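Local coordinates for uncharacterized protein MG377 homolog (Mycoplasma pneumoniae, PDB 1ZXJ) that is of unknown function but may act as a chaperone, with a mostly helical, three-lobed fold, at residues Gln60-Ile65 against Ser75-Glu80. Sequence-based numbering, arbitrary orientation.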
# COMPACT_ATOMS: atom_id res chain seq x y z
N GLN A 60 9.35 -12.27 -4.04
CA GLN A 60 9.50 -11.48 -2.85
C GLN A 60 8.25 -11.58 -1.99
O GLN A 60 8.32 -11.55 -0.77
CB GLN A 60 9.76 -10.03 -3.21
CG GLN A 60 9.99 -9.13 -2.02
CD GLN A 60 10.49 -7.75 -2.43
OE1 GLN A 60 10.78 -6.90 -1.57
NE2 GLN A 60 10.61 -7.52 -3.74
N HIS A 61 7.09 -11.69 -2.63
CA HIS A 61 5.86 -11.81 -1.88
C HIS A 61 5.64 -13.25 -1.45
O HIS A 61 5.09 -13.51 -0.39
CB HIS A 61 4.65 -11.34 -2.70
CG HIS A 61 4.38 -9.86 -2.60
ND1 HIS A 61 4.87 -8.95 -3.50
CD2 HIS A 61 3.66 -9.15 -1.70
CE1 HIS A 61 4.47 -7.73 -3.16
NE2 HIS A 61 3.74 -7.83 -2.07
N ARG A 62 6.08 -14.21 -2.27
CA ARG A 62 5.88 -15.59 -1.90
C ARG A 62 6.65 -15.91 -0.62
O ARG A 62 6.16 -16.63 0.25
CB ARG A 62 6.31 -16.53 -3.02
CG ARG A 62 5.98 -17.98 -2.73
CD ARG A 62 6.16 -18.85 -3.94
NE ARG A 62 7.57 -18.99 -4.27
CZ ARG A 62 8.38 -19.86 -3.69
NH1 ARG A 62 7.92 -20.70 -2.76
NH2 ARG A 62 9.67 -19.88 -4.01
N GLN A 63 7.85 -15.37 -0.50
CA GLN A 63 8.64 -15.62 0.69
C GLN A 63 7.98 -14.93 1.88
O GLN A 63 8.15 -15.35 3.01
CB GLN A 63 10.07 -15.09 0.52
CG GLN A 63 10.90 -15.80 -0.54
CD GLN A 63 10.99 -17.30 -0.31
OE1 GLN A 63 11.36 -17.75 0.78
NE2 GLN A 63 10.65 -18.08 -1.33
N ARG A 64 7.22 -13.88 1.62
CA ARG A 64 6.55 -13.16 2.69
C ARG A 64 5.36 -13.97 3.22
O ARG A 64 5.04 -13.91 4.41
CB ARG A 64 6.07 -11.81 2.19
CG ARG A 64 5.68 -10.85 3.29
CD ARG A 64 4.76 -9.76 2.76
NE ARG A 64 3.63 -10.34 2.04
CZ ARG A 64 2.50 -9.69 1.75
NH1 ARG A 64 2.35 -8.43 2.13
NH2 ARG A 64 1.53 -10.31 1.08
N ILE A 65 4.70 -14.72 2.34
CA ILE A 65 3.55 -15.53 2.73
C ILE A 65 3.99 -16.83 3.42
O ILE A 65 3.23 -17.41 4.19
CB ILE A 65 2.67 -15.90 1.49
CG1 ILE A 65 2.43 -14.67 0.60
CG2 ILE A 65 1.33 -16.47 1.94
CD1 ILE A 65 1.67 -13.55 1.27
N SER A 75 -2.49 -24.10 -3.81
CA SER A 75 -3.78 -23.50 -4.15
C SER A 75 -3.93 -22.15 -3.49
O SER A 75 -4.50 -21.23 -4.06
CB SER A 75 -4.92 -24.41 -3.68
OG SER A 75 -4.98 -24.49 -2.25
N ALA A 76 -3.40 -22.04 -2.28
CA ALA A 76 -3.47 -20.82 -1.50
C ALA A 76 -2.61 -19.72 -2.08
O ALA A 76 -3.08 -18.60 -2.29
CB ALA A 76 -3.06 -21.10 -0.07
N LEU A 77 -1.34 -20.04 -2.33
CA LEU A 77 -0.41 -19.06 -2.88
C LEU A 77 -0.90 -18.43 -4.17
O LEU A 77 -0.87 -17.21 -4.31
CB LEU A 77 0.94 -19.71 -3.12
CG LEU A 77 1.83 -19.94 -1.90
CD1 LEU A 77 3.12 -20.61 -2.35
CD2 LEU A 77 2.14 -18.61 -1.22
N TYR A 78 -1.33 -19.26 -5.12
CA TYR A 78 -1.81 -18.77 -6.40
C TYR A 78 -2.88 -17.74 -6.14
O TYR A 78 -2.87 -16.66 -6.74
CB TYR A 78 -2.43 -19.89 -7.22
CG TYR A 78 -1.49 -21.00 -7.58
CD1 TYR A 78 -1.92 -22.33 -7.54
CD2 TYR A 78 -0.17 -20.75 -7.96
CE1 TYR A 78 -1.07 -23.38 -7.87
CE2 TYR A 78 0.70 -21.79 -8.29
CZ TYR A 78 0.24 -23.10 -8.24
OH TYR A 78 1.07 -24.16 -8.56
N HIS A 79 -3.80 -18.08 -5.26
CA HIS A 79 -4.88 -17.17 -4.95
C HIS A 79 -4.37 -15.83 -4.45
O HIS A 79 -4.64 -14.79 -5.04
CB HIS A 79 -5.80 -17.76 -3.89
CG HIS A 79 -7.04 -16.96 -3.66
ND1 HIS A 79 -8.15 -17.06 -4.47
CD2 HIS A 79 -7.33 -15.99 -2.75
CE1 HIS A 79 -9.07 -16.20 -4.07
NE2 HIS A 79 -8.59 -15.53 -3.03
N GLU A 80 -3.64 -15.86 -3.35
CA GLU A 80 -3.14 -14.63 -2.77
C GLU A 80 -2.23 -13.93 -3.76
O GLU A 80 -2.38 -12.73 -4.00
CB GLU A 80 -2.43 -14.92 -1.45
CG GLU A 80 -2.26 -13.71 -0.52
CD GLU A 80 -3.53 -12.84 -0.37
OE1 GLU A 80 -4.64 -13.38 -0.11
OE2 GLU A 80 -3.42 -11.60 -0.52
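Leu77 meets Arg62 and Ile65, one turn apart on the neighbouring helix, with a different methyl for each. Its CG stands anti to the carbonyl carbon (chi1 -77°), an orientation that carries the fork across to the other helix. CD1 lies against the aliphatic part of Arg62, 3.9 Å from Arg62 CD and equally near its CG. The other methyl, CD2, rests on the branch point of Ile65, with Leu77 CD2 3.9 Å from Ile65 CB, and also touches Ile65 CG2; here the two side chains run past each other in opposite directions. Leu77 thus provides the main apolar contact between these segments of a splayed pair of consecutive helices, 55-66 and 74-98, joined by the loop of residues 67-73; the segment axes are 10.9 Å apart and at 128°. His61 and Arg64 continue the packing on to Leu81 and Ile84. Arg62 lends only its methylenes to the leucine: the chain bends about its CG-CD bond (chi3 70°), and NE forms a salt bridge with Glu59 on its own helix. Farther out along its side chain, Ile65 CD1 comes 4.3 Å from Glu80 CG. Arg64 NH2 stays 5.4 Å from Glu80 OE2, which could still give a weak electrostatic attraction.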